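Local structure of mitochondrial edited mRNA stability factor 1 (Trypanosoma brucei, 6NL1) at residues A[166-171]-A[276-281]; A[197-202]-A[242-247]; A[269-274]-A[291-296]. The protein processes the 5' ends of mitochondrial mRNAs, probably through its Nudix-family domain, and probably helps to stabilise edited transcripts. All coordinates share one frame; numbering follows the deposited sequence.

How the contacts relate
Contacts 2 and 3 are partly buried and belong to one mixed sheet: strand 200-207 of contact 2 lies beside strand 290-296 of contact 3, with Tyr200 and Arg202 next to Arg291. Both also reach the same sulfate, through Arg202 and Tyr292. Contact 1 lies at the surface, where the chain running on from strand 272-277, the strand used by contact 3, meets a loop of the separate four-stranded sheet. The chemistry follows the location. Contact 3 is regular antiparallel pairing with apolar side chains, contact 2 is a single bridge flanked by backbone bonds, with a threonine hydroxyl adding a third, and contact 1 relies on two waters and a small methyl contact.

Contact 1 (A[166-171]-A[276-281]); sequences TADDVD and HLYQTV
Ala167 sets its CB against the methyl CG2 of Thr280, 3.6 Å away, and this is the main apolar touch of a small surface contact. Val281 O also comes within 3.7 Å of Ala167 CB, so a residue with nothing beyond a methyl suits the spot. Thr280 offers its methyl rather than its hydroxyl because OG1 is anti to the backbone N (chi1 -168°), which swings CG2 to the Ala167 side.

Water carries the polar links. The N-H groups of Ala167 and Asp168 start a 3-10 turn, and each is met by a water. One water accepts from Ala167 N at 2.9 Å and donates weakly to Thr280 O. The other accepts from Asp168 N at 3.0 Å. This second water is also hydrogen-bonded to Tyr278 OH, at 3.2 Å. Within the turn, Thr166 OG1 donates to Asp169 OD1 at 2.8 Å, approaching from above the carboxylate plane.

Charge enters through Asp168, whose OD1 forms a salt bridge with Arg112. Tyr278 reaches across with CG anti to its backbone N (chi1 178°), bringing OH to 3.5 Å from Asp168 OD1, the ring and carboxylate planes 21° apart.

Segment 166-171 rests on helix 108-111 through Asp168 and Val170 and leads into strand 171-178. Segment 276-281 leaves strand 272-277 beside strand 290-296, carrying the GDP-binding Gln279.

Contact 2 (A[197-202]-A[242-247]); sequences DPVYVR and KWTLLY. With SO4 (sulfate ion), chain B.
Lys242 O receives donors from two successive residues of the facing strand: Val201 N at 2.9 Å and, weakly, Arg202 NH1. The arginine can reach back because its chain bends at chi2 (-63°). NH1 then makes its stronger bond to its own neighbour, Val201 O, at 2.9 Å, lying above that carbonyl's plane while the oxygen stays in the guanidinium plane. At another edge of the same flat group, NE gives weak bonds to the sulfate, with O1 at 3.1 Å.

Thr244 is bonded to Val199 through both backbone and side chain. Its N donates to Val199 O at 3.1 Å, and its OG1 accepts from Val199 N at 3.1 Å. A threonine fits well here, since the hydroxyl stands in for a backbone carbonyl while CG2 lies 4.0 Å from both Val199 CG2 and Val201 CG1. Between these bonds Tyr200 and Trp243 form a single bridge, with Trp243 CB at the edge of the tyrosine ring. The two aromatic ends find partners outside: Tyr200 OH bonds Glu120, and the Trp243 indole stacks edge-to-face with Trp121.

Lys242 points away to a salt bridge with Glu260. Segment 242-247 leads into helix 250-262, which matches the helix of the Nudix loop-helix-loop motif in position and sequence. The sulfate, probably from the crystallisation liquor, binds beside the GDP-binding residues Arg202 and Tyr292, which suits an anion-accepting site.

Contact 3 (A[269-274]-A[291-296]); sequences SNVYPT and RYFVAE. With SO4 (sulfate ion), chain B.
Tyr272 and Val294 form the hydrogen-bonded pair of an antiparallel beta-hairpin with a long connection, strands 272-277 and 290-296 being neighbours in the mixed sheet of the Nudix domain. Tyr272 N donates to Val294 O at 2.9 Å, nearly straight (172°) and in the carbonyl plane. The return bond, Val294 N to Tyr272 O, is 2.8 Å long and tilted from that plane; Tyr272 O also takes a CA-H...O contact from Phe293 CA, 3.1 Å away. Two residues further along, Thr274 N donates to Tyr292 O at 2.9 Å, from above the carbonyl plane, and the Tyr292 backbone is bonded to Gly275 as well.

Pro273, which has no N-H to give, occupies the non-hydrogen-bonded site opposite Phe293, so no bond between these strands is lost. The backbone of Phe293 is paired with Arg202 and Gly204 of strand 200-207 instead. Beyond the paired part, water bridges the strands, donating to Asn270 O at 2.7 Å and accepting from Glu296 N. Val271 O is met by Lys251 NZ, and the Glu296 carboxylate by Arg208.

Phe293 is buried, packed against Tyr250 and Ala254 of helix 250-262. Val271 CG1, anti to the backbone N (chi1 -178°), is turned onto its CB, and Pro273 CB lies 3.8 Å from its CE1. On the other face, near the surface, Val294 touches Tyr272 CB and Thr274 CG2.

Tyr292, a GDP-binding residue, packs its ring against the CB of Arg202 and aims its hydroxyl at the sulfate, which also accepts from Leu239 N. Tyr292 OH donates to sulfate O3 at 2.7 Å, with O3 lying in the ring plane at its edge.

Contact 1 (A[166-171]-A[276-281])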
loop_
_atom_site.group_PDB
_atom_site.type_symbol
_atom_site.label_atom_id
_atom_site.label_comp_id
_atom_site.label_asym_id
_atom_site.label_seq_id
_atom_site.Cartn_x
_atom_site.Cartn_y
_atom_site.Cartn_z
ATOM N N THR A 166 -4.543 9.235 -18.539
ATOM C CA THR A 166 -4.477 8.910 -17.113
ATOM C C THR A 166 -3.830 7.542 -16.897
ATOM O O THR A 166 -3.764 6.724 -17.816
ATOM C CB THR A 166 -5.886 8.852 -16.461
ATOM O OG1 THR A 166 -6.560 7.667 -16.896
ATOM C CG2 THR A 166 -6.738 10.076 -16.819
ATOM N N ALA A 167 -3.373 7.290 -15.672
ATOM C CA ALA A 167 -2.837 5.980 -15.298
ATOM C C ALA A 167 -3.790 4.844 -15.674
ATOM O O ALA A 167 -3.360 3.776 -16.124
ATOM C CB ALA A 167 -2.547 5.935 -13.813
ATOM N N ASP A 168 -5.085 5.062 -15.470
ATOM C CA ASP A 168 -6.080 4.040 -15.793
ATOM C C ASP A 168 -5.991 3.551 -17.234
ATOM O O ASP A 168 -6.286 2.388 -17.513
ATOM C CB ASP A 168 -7.502 4.530 -15.484
ATOM C CG ASP A 168 -7.844 4.423 -14.003
ATOM O OD1 ASP A 168 -7.055 3.807 -13.257
ATOM O OD2 ASP A 168 -8.898 4.947 -13.590
ATOM N N ASP A 169 -5.570 4.432 -18.141
ATOM C CA ASP A 169 -5.563 4.108 -19.570
ATOM C C ASP A 169 -4.330 3.321 -20.014
ATOM O O ASP A 169 -4.294 2.783 -21.126
ATOM C CB ASP A 169 -5.682 5.384 -20.414
ATOM C CG ASP A 169 -6.919 6.195 -20.070
ATOM O OD1 ASP A 169 -6.769 7.360 -19.638
ATOM O OD2 ASP A 169 -8.039 5.661 -20.226
ATOM N N VAL A 170 -3.311 3.273 -19.166
ATOM C CA VAL A 170 -2.070 2.595 -19.541
ATOM C C VAL A 170 -2.302 1.131 -19.931
ATOM O O VAL A 170 -2.908 0.361 -19.182
ATOM C CB VAL A 170 -1.007 2.725 -18.431
ATOM C CG1 VAL A 170 0.236 1.915 -18.781
ATOM C CG2 VAL A 170 -0.660 4.225 -18.228
ATOM N N ASP A 171 -1.856 0.761 -21.128
ATOM C CA ASP A 171 -1.909 -0.633 -21.563
ATOM C C ASP A 171 -0.930 -1.496 -20.769
ATOM O O ASP A 171 0.257 -1.177 -20.666
ATOM C CB ASP A 171 -1.592 -0.750 -23.050
ATOM C CG ASP A 171 -2.621 -0.062 -23.914
ATOM O OD1 ASP A 171 -3.715 -0.634 -24.087
ATOM O OD2 ASP A 171 -2.340 1.050 -24.412
ATOM N N HIS A 276 -11.592 8.752 0.449
ATOM C CA HIS A 276 -10.443 8.132 -0.177
ATOM C C HIS A 276 -9.601 9.179 -0.872
ATOM O O HIS A 276 -10.081 10.259 -1.203
ATOM C CB HIS A 276 -10.882 7.052 -1.172
ATOM C CG HIS A 276 -11.553 7.598 -2.392
ATOM N ND1 HIS A 276 -10.856 7.943 -3.528
ATOM C CD2 HIS A 276 -12.855 7.871 -2.645
ATOM C CE1 HIS A 276 -11.701 8.405 -4.435
ATOM N NE2 HIS A 276 -12.917 8.370 -3.924
ATOM N N LEU A 277 -8.329 8.859 -1.055
ATOM C CA LEU A 277 -7.424 9.678 -1.844
ATOM C C LEU A 277 -6.885 8.797 -2.961
ATOM O O LEU A 277 -6.632 7.607 -2.762
ATOM C CB LEU A 277 -6.249 10.190 -1.002
ATOM C CG LEU A 277 -6.516 11.093 0.204
ATOM C CD1 LEU A 277 -5.200 11.440 0.907
ATOM C CD2 LEU A 277 -7.264 12.358 -0.201
ATOM N N TYR A 278 -6.725 9.384 -4.136
ATOM C CA TYR A 278 -6.160 8.702 -5.279
ATOM C C TYR A 278 -5.538 9.739 -6.194
ATOM O O TYR A 278 -6.228 10.372 -6.998
ATOM C CB TYR A 278 -7.231 7.915 -6.023
ATOM C CG TYR A 278 -6.701 7.222 -7.257
ATOM C CD1 TYR A 278 -5.682 6.268 -7.169
ATOM C CD2 TYR A 278 -7.213 7.523 -8.516
ATOM C CE1 TYR A 278 -5.192 5.635 -8.313
ATOM C CE2 TYR A 278 -6.734 6.898 -9.660
ATOM C CZ TYR A 278 -5.724 5.957 -9.556
ATOM O OH TYR A 278 -5.262 5.345 -10.704
ATOM N N GLN A 279 -4.236 9.933 -6.040
ATOM C CA GLN A 279 -3.507 10.919 -6.818
ATOM C C GLN A 279 -2.402 10.183 -7.555
ATOM O O GLN A 279 -1.559 9.562 -6.930
ATOM C CB GLN A 279 -2.883 11.960 -5.893
ATOM C CG GLN A 279 -2.100 13.014 -6.635
ATOM C CD GLN A 279 -2.945 13.687 -7.702
ATOM O OE1 GLN A 279 -4.043 14.158 -7.416
ATOM N NE2 GLN A 279 -2.442 13.723 -8.940
ATOM N N THR A 280 -2.396 10.245 -8.879
ATOM C CA THR A 280 -1.375 9.524 -9.627
ATOM C C THR A 280 -1.129 10.123 -11.011
ATOM O O THR A 280 -1.807 11.059 -11.418
ATOM C CB THR A 280 -1.756 8.043 -9.794
ATOM O OG1 THR A 280 -0.623 7.313 -10.282
ATOM C CG2 THR A 280 -2.935 7.891 -10.770
ATOM N N VAL A 281 -0.154 9.556 -11.717
ATOM C CA VAL A 281 0.212 9.953 -13.069
ATOM C C VAL A 281 0.445 8.667 -13.862
ATOM O O VAL A 281 0.658 7.615 -13.268
ATOM C CB VAL A 281 1.492 10.807 -13.070
ATOM C CG1 VAL A 281 1.236 12.147 -12.396
ATOM C CG2 VAL A 281 2.627 10.061 -12.364
HETATM O O HOH W 1 -3.065 9.751 -14.209
HETATM O O HOH W 2 -6.069 6.974 -13.340
#

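Contact 2 (A[197-202]-A[242-247])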
loop_
_atom_site.group_PDB
_atom_site.type_symbol
_atom_site.label_atom_id
_atom_site.label_comp_id
_atom_site.label_asym_id
_atom_site.label_seq_id
_atom_site.Cartn_x
_atom_site.Cartn_y
_atom_site.Cartn_z
ATOM N N ASP A 197 -12.677 -3.896 -5.158
ATOM C CA ASP A 197 -11.885 -2.692 -5.337
ATOM C C ASP A 197 -10.771 -2.756 -4.289
ATOM O O ASP A 197 -10.842 -2.080 -3.264
ATOM C CB ASP A 197 -12.801 -1.476 -5.128
ATOM C CG ASP A 197 -12.085 -0.137 -5.278
ATOM O OD1 ASP A 197 -11.322 0.033 -6.253
ATOM O OD2 ASP A 197 -12.307 0.756 -4.420
ATOM N N PRO A 198 -9.759 -3.615 -4.515
ATOM C CA PRO A 198 -8.679 -3.735 -3.526
ATOM C C PRO A 198 -8.003 -2.390 -3.374
ATOM O O PRO A 198 -7.733 -1.727 -4.376
ATOM C CB PRO A 198 -7.701 -4.735 -4.171
ATOM C CG PRO A 198 -8.490 -5.436 -5.219
ATOM C CD PRO A 198 -9.498 -4.432 -5.711
ATOM N N VAL A 199 -7.753 -1.979 -2.139
ATOM C CA VAL A 199 -7.168 -0.671 -1.882
ATOM C C VAL A 199 -6.230 -0.747 -0.689
ATOM O O VAL A 199 -6.232 -1.724 0.047
ATOM C CB VAL A 199 -8.269 0.368 -1.548
ATOM C CG1 VAL A 199 -9.191 0.602 -2.755
ATOM C CG2 VAL A 199 -9.072 -0.100 -0.331
ATOM N N TYR A 200 -5.421 0.288 -0.520
ATOM C CA TYR A 200 -4.733 0.513 0.738
ATOM C C TYR A 200 -5.752 1.087 1.718
ATOM O O TYR A 200 -6.707 1.760 1.318
ATOM C CB TYR A 200 -3.601 1.524 0.545
ATOM C CG TYR A 200 -2.340 0.965 -0.094
ATOM C CD1 TYR A 200 -1.303 1.811 -0.480
ATOM C CD2 TYR A 200 -2.168 -0.403 -0.274
ATOM C CE1 TYR A 200 -0.133 1.315 -1.042
ATOM C CE2 TYR A 200 -1.001 -0.918 -0.837
ATOM C CZ TYR A 200 0.013 -0.053 -1.216
ATOM O OH TYR A 200 1.167 -0.543 -1.783
ATOM N N VAL A 201 -5.556 0.821 2.999
ATOM C CA VAL A 201 -6.407 1.396 4.027
ATOM C C VAL A 201 -5.553 2.056 5.087
ATOM O O VAL A 201 -4.445 1.597 5.383
ATOM C CB VAL A 201 -7.327 0.335 4.703
ATOM C CG1 VAL A 201 -8.332 -0.189 3.702
ATOM C CG2 VAL A 201 -6.493 -0.817 5.339
ATOM N N ARG A 202 -6.068 3.145 5.643
ATOM C CA ARG A 202 -5.405 3.823 6.741
ATOM C C ARG A 202 -6.464 4.052 7.815
ATOM O O ARG A 202 -7.524 4.606 7.544
ATOM C CB ARG A 202 -4.786 5.145 6.279
ATOM C CG ARG A 202 -3.641 5.010 5.282
ATOM C CD ARG A 202 -2.433 4.261 5.888
ATOM N NE ARG A 202 -1.330 4.187 4.926
ATOM C CZ ARG A 202 -1.119 3.169 4.093
ATOM N NH1 ARG A 202 -1.933 2.117 4.087
ATOM N NH2 ARG A 202 -0.089 3.197 3.260
ATOM N N LYS A 242 -2.761 -1.131 6.380
ATOM C CA LYS A 242 -2.068 -1.739 5.253
ATOM C C LYS A 242 -2.946 -1.819 4.010
ATOM O O LYS A 242 -3.148 -0.808 3.341
ATOM C CB LYS A 242 -1.539 -3.115 5.628
ATOM C CG LYS A 242 -0.446 -3.108 6.701
ATOM C CD LYS A 242 0.046 -4.549 6.917
ATOM C CE LYS A 242 0.965 -4.667 8.083
ATOM N NZ LYS A 242 1.385 -6.079 8.276
ATOM N N TRP A 243 -3.464 -3.011 3.709
ATOM C CA TRP A 243 -4.307 -3.210 2.528
ATOM C C TRP A 243 -5.415 -4.248 2.739
ATOM O O TRP A 243 -5.355 -5.068 3.659
ATOM C CB TRP A 243 -3.454 -3.591 1.311
ATOM C CG TRP A 243 -2.818 -4.956 1.422
ATOM C CD1 TRP A 243 -3.377 -6.157 1.063
ATOM C CD2 TRP A 243 -1.511 -5.260 1.938
ATOM N NE1 TRP A 243 -2.490 -7.187 1.322
ATOM C CE2 TRP A 243 -1.342 -6.662 1.859
ATOM C CE3 TRP A 243 -0.466 -4.484 2.450
ATOM C CZ2 TRP A 243 -0.174 -7.298 2.273
ATOM C CZ3 TRP A 243 0.698 -5.116 2.857
ATOM C CH2 TRP A 243 0.832 -6.512 2.776
ATOM N N THR A 244 -6.428 -4.202 1.880
ATOM C CA THR A 244 -7.489 -5.204 1.877
ATOM C C THR A 244 -7.013 -6.508 1.233
ATOM O O THR A 244 -6.525 -6.509 0.106
ATOM C CB THR A 244 -8.708 -4.727 1.063
ATOM O OG1 THR A 244 -8.281 -4.394 -0.264
ATOM C CG2 THR A 244 -9.355 -3.488 1.698
ATOM N N LEU A 245 -7.156 -7.616 1.954
ATOM C CA LEU A 245 -6.981 -8.940 1.366
ATOM C C LEU A 245 -8.124 -9.189 0.384
ATOM O O LEU A 245 -9.171 -8.527 0.449
ATOM C CB LEU A 245 -6.983 -10.019 2.462
ATOM C CG LEU A 245 -5.902 -9.897 3.540
ATOM C CD1 LEU A 245 -6.193 -10.805 4.725
ATOM C CD2 LEU A 245 -4.540 -10.208 2.953
ATOM N N LEU A 246 -7.936 -10.129 -0.533
ATOM C CA LEU A 246 -9.032 -10.526 -1.410
ATOM C C LEU A 246 -10.234 -10.929 -0.549
ATOM O O LEU A 246 -10.072 -11.614 0.462
ATOM C CB LEU A 246 -8.603 -11.687 -2.317
ATOM C CG LEU A 246 -7.496 -11.386 -3.335
ATOM C CD1 LEU A 246 -7.079 -12.636 -4.086
ATOM C CD2 LEU A 246 -7.944 -10.304 -4.308
ATOM N N TYR A 247 -11.421 -10.470 -0.943
ATOM C CA TYR A 247 -12.680 -10.794 -0.261
ATOM C C TYR A 247 -12.886 -10.046 1.058
ATOM O O TYR A 247 -13.932 -10.179 1.692
ATOM C CB TYR A 247 -12.821 -12.308 -0.033
ATOM C CG TYR A 247 -12.890 -13.101 -1.316
ATOM C CD1 TYR A 247 -14.054 -13.131 -2.077
ATOM C CD2 TYR A 247 -11.791 -13.819 -1.769
ATOM C CE1 TYR A 247 -14.119 -13.852 -3.260
ATOM C CE2 TYR A 247 -11.846 -14.544 -2.948
ATOM C CZ TYR A 247 -13.012 -14.556 -3.690
ATOM O OH TYR A 247 -13.077 -15.275 -4.863
HETATM S S SO4 B . -0.827 8.024 4.988
HETATM O O1 SO4 B . -0.629 7.045 6.046
HETATM O O2 SO4 B . -0.557 7.352 3.717
HETATM O O3 SO4 B . -2.179 8.570 4.990
HETATM O O4 SO4 B . 0.099 9.138 5.177
#

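Contact 3 (A[269-274]-A[291-296])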
loop_
_atom_site.group_PDB
_atom_site.type_symbol
_atom_site.label_atom_id
_atom_site.label_comp_id
_atom_site.label_asym_id
_atom_site.label_seq_id
_atom_site.Cartn_x
_atom_site.Cartn_y
_atom_site.Cartn_z
ATOM N N SER A 269 -17.801 -0.150 15.680
ATOM C CA SER A 269 -18.790 0.917 15.853
ATOM C C SER A 269 -18.152 2.281 16.127
ATOM O O SER A 269 -18.812 3.314 16.017
ATOM C CB SER A 269 -19.786 0.565 16.971
ATOM O OG SER A 269 -19.128 0.470 18.223
ATOM N N ASN A 270 -16.869 2.273 16.476
ATOM C CA ASN A 270 -16.119 3.502 16.712
ATOM C C ASN A 270 -15.208 3.879 15.553
ATOM O O ASN A 270 -14.452 4.843 15.639
ATOM C CB ASN A 270 -15.285 3.367 17.983
ATOM C CG ASN A 270 -16.143 3.174 19.213
ATOM O OD1 ASN A 270 -15.875 2.310 20.049
ATOM N ND2 ASN A 270 -17.192 3.970 19.319
ATOM N N VAL A 271 -15.287 3.114 14.471
ATOM C CA VAL A 271 -14.447 3.332 13.298
ATOM C C VAL A 271 -15.281 3.932 12.180
ATOM O O VAL A 271 -16.255 3.327 11.730
ATOM C CB VAL A 271 -13.817 1.997 12.814
ATOM C CG1 VAL A 271 -12.895 2.221 11.621
ATOM C CG2 VAL A 271 -13.058 1.346 13.955
ATOM N N TYR A 272 -14.899 5.123 11.734
ATOM C CA TYR A 272 -15.681 5.855 10.741
ATOM C C TYR A 272 -14.906 6.079 9.449
ATOM O O TYR A 272 -13.841 6.692 9.472
ATOM C CB TYR A 272 -16.111 7.213 11.317
ATOM C CG TYR A 272 -16.987 7.094 12.547
ATOM C CD1 TYR A 272 -18.376 7.002 12.433
ATOM C CD2 TYR A 272 -16.430 7.071 13.818
ATOM C CE1 TYR A 272 -19.183 6.877 13.558
ATOM C CE2 TYR A 272 -17.230 6.956 14.952
ATOM C CZ TYR A 272 -18.601 6.863 14.816
ATOM O OH TYR A 272 -19.389 6.742 15.938
ATOM N N PRO A 273 -15.445 5.601 8.316
ATOM C CA PRO A 273 -14.799 5.909 7.028
ATOM C C PRO A 273 -14.871 7.409 6.771
ATOM O O PRO A 273 -15.834 8.040 7.203
ATOM C CB PRO A 273 -15.650 5.150 6.001
ATOM C CG PRO A 273 -16.975 4.900 6.694
ATOM C CD PRO A 273 -16.636 4.745 8.166
ATOM N N THR A 274 -13.882 7.977 6.092
ATOM C CA THR A 274 -13.904 9.421 5.828
ATOM C C THR A 274 -13.542 9.751 4.386
ATOM O O THR A 274 -13.229 10.889 4.072
ATOM C CB THR A 274 -12.942 10.198 6.756
ATOM O OG1 THR A 274 -11.663 9.553 6.761
ATOM C CG2 THR A 274 -13.477 10.242 8.182
ATOM N N ARG A 291 -8.092 4.257 1.202
ATOM C CA ARG A 291 -9.322 4.529 1.940
ATOM C C ARG A 291 -9.013 4.850 3.392
ATOM O O ARG A 291 -8.262 4.129 4.064
ATOM C CB ARG A 291 -10.273 3.336 1.870
ATOM C CG ARG A 291 -10.811 3.078 0.493
ATOM C CD ARG A 291 -12.313 2.991 0.532
ATOM N NE ARG A 291 -12.925 3.634 -0.625
ATOM C CZ ARG A 291 -14.225 3.607 -0.885
ATOM N NH1 ARG A 291 -15.051 2.967 -0.064
ATOM N NH2 ARG A 291 -14.698 4.220 -1.962
ATOM N N TYR A 292 -9.604 5.933 3.868
ATOM C CA TYR A 292 -9.323 6.447 5.199
ATOM C C TYR A 292 -10.465 6.195 6.168
ATOM O O TYR A 292 -11.640 6.150 5.780
ATOM C CB TYR A 292 -8.996 7.947 5.128
ATOM C CG TYR A 292 -7.639 8.197 4.535
ATOM C CD1 TYR A 292 -6.507 8.246 5.345
ATOM C CD2 TYR A 292 -7.472 8.322 3.163
ATOM C CE1 TYR A 292 -5.246 8.445 4.802
ATOM C CE2 TYR A 292 -6.210 8.523 2.608
ATOM C CZ TYR A 292 -5.103 8.579 3.433
ATOM O OH TYR A 292 -3.848 8.785 2.898
ATOM N N PHE A 293 -10.089 6.027 7.429
ATOM C CA PHE A 293 -11.025 5.865 8.536
ATOM C C PHE A 293 -10.468 6.678 9.692
ATOM O O PHE A 293 -9.262 6.934 9.735
ATOM C CB PHE A 293 -11.110 4.390 8.952
ATOM C CG PHE A 293 -11.594 3.477 7.856
ATOM C CD1 PHE A 293 -12.931 3.088 7.800
ATOM C CD2 PHE A 293 -10.713 3.021 6.871
ATOM C CE1 PHE A 293 -13.387 2.247 6.788
ATOM C CE2 PHE A 293 -11.157 2.187 5.858
ATOM C CZ PHE A 293 -12.497 1.800 5.811
ATOM N N VAL A 294 -11.326 7.089 10.621
ATOM C CA VAL A 294 -10.847 7.668 11.873
ATOM C C VAL A 294 -11.465 6.946 13.053
ATOM O O VAL A 294 -12.576 6.416 12.958
ATOM C CB VAL A 294 -11.166 9.175 12.009
ATOM C CG1 VAL A 294 -10.480 9.977 10.906
ATOM C CG2 VAL A 294 -12.681 9.414 12.040
ATOM N N ALA A 295 -10.742 6.926 14.167
ATOM C CA ALA A 295 -11.292 6.409 15.415
ATOM C C ALA A 295 -10.581 7.067 16.583
ATOM O O ALA A 295 -9.349 7.199 16.587
ATOM C CB ALA A 295 -11.148 4.896 15.488
ATOM N N GLU A 296 -11.357 7.486 17.574
ATOM C CA GLU A 296 -10.783 8.073 18.769
ATOM C C GLU A 296 -10.442 6.978 19.769
ATOM O O GLU A 296 -11.208 6.034 19.949
ATOM C CB GLU A 296 -11.742 9.085 19.405
ATOM C CG GLU A 296 -11.171 9.691 20.680
ATOM C CD GLU A 296 -12.000 10.825 21.253
ATOM O OE1 GLU A 296 -13.028 11.213 20.651
ATOM O OE2 GLU A 296 -11.606 11.332 22.320
HETATM S S SO4 B . -0.827 8.024 4.988
HETATM O O1 SO4 B . -0.629 7.045 6.046
HETATM O O2 SO4 B . -0.557 7.352 3.717
HETATM O O3 SO4 B . -2.179 8.570 4.990
HETATM O O4 SO4 B . 0.099 9.138 5.177
HETATM O O HOH W 3 -14.172 7.065 17.203
#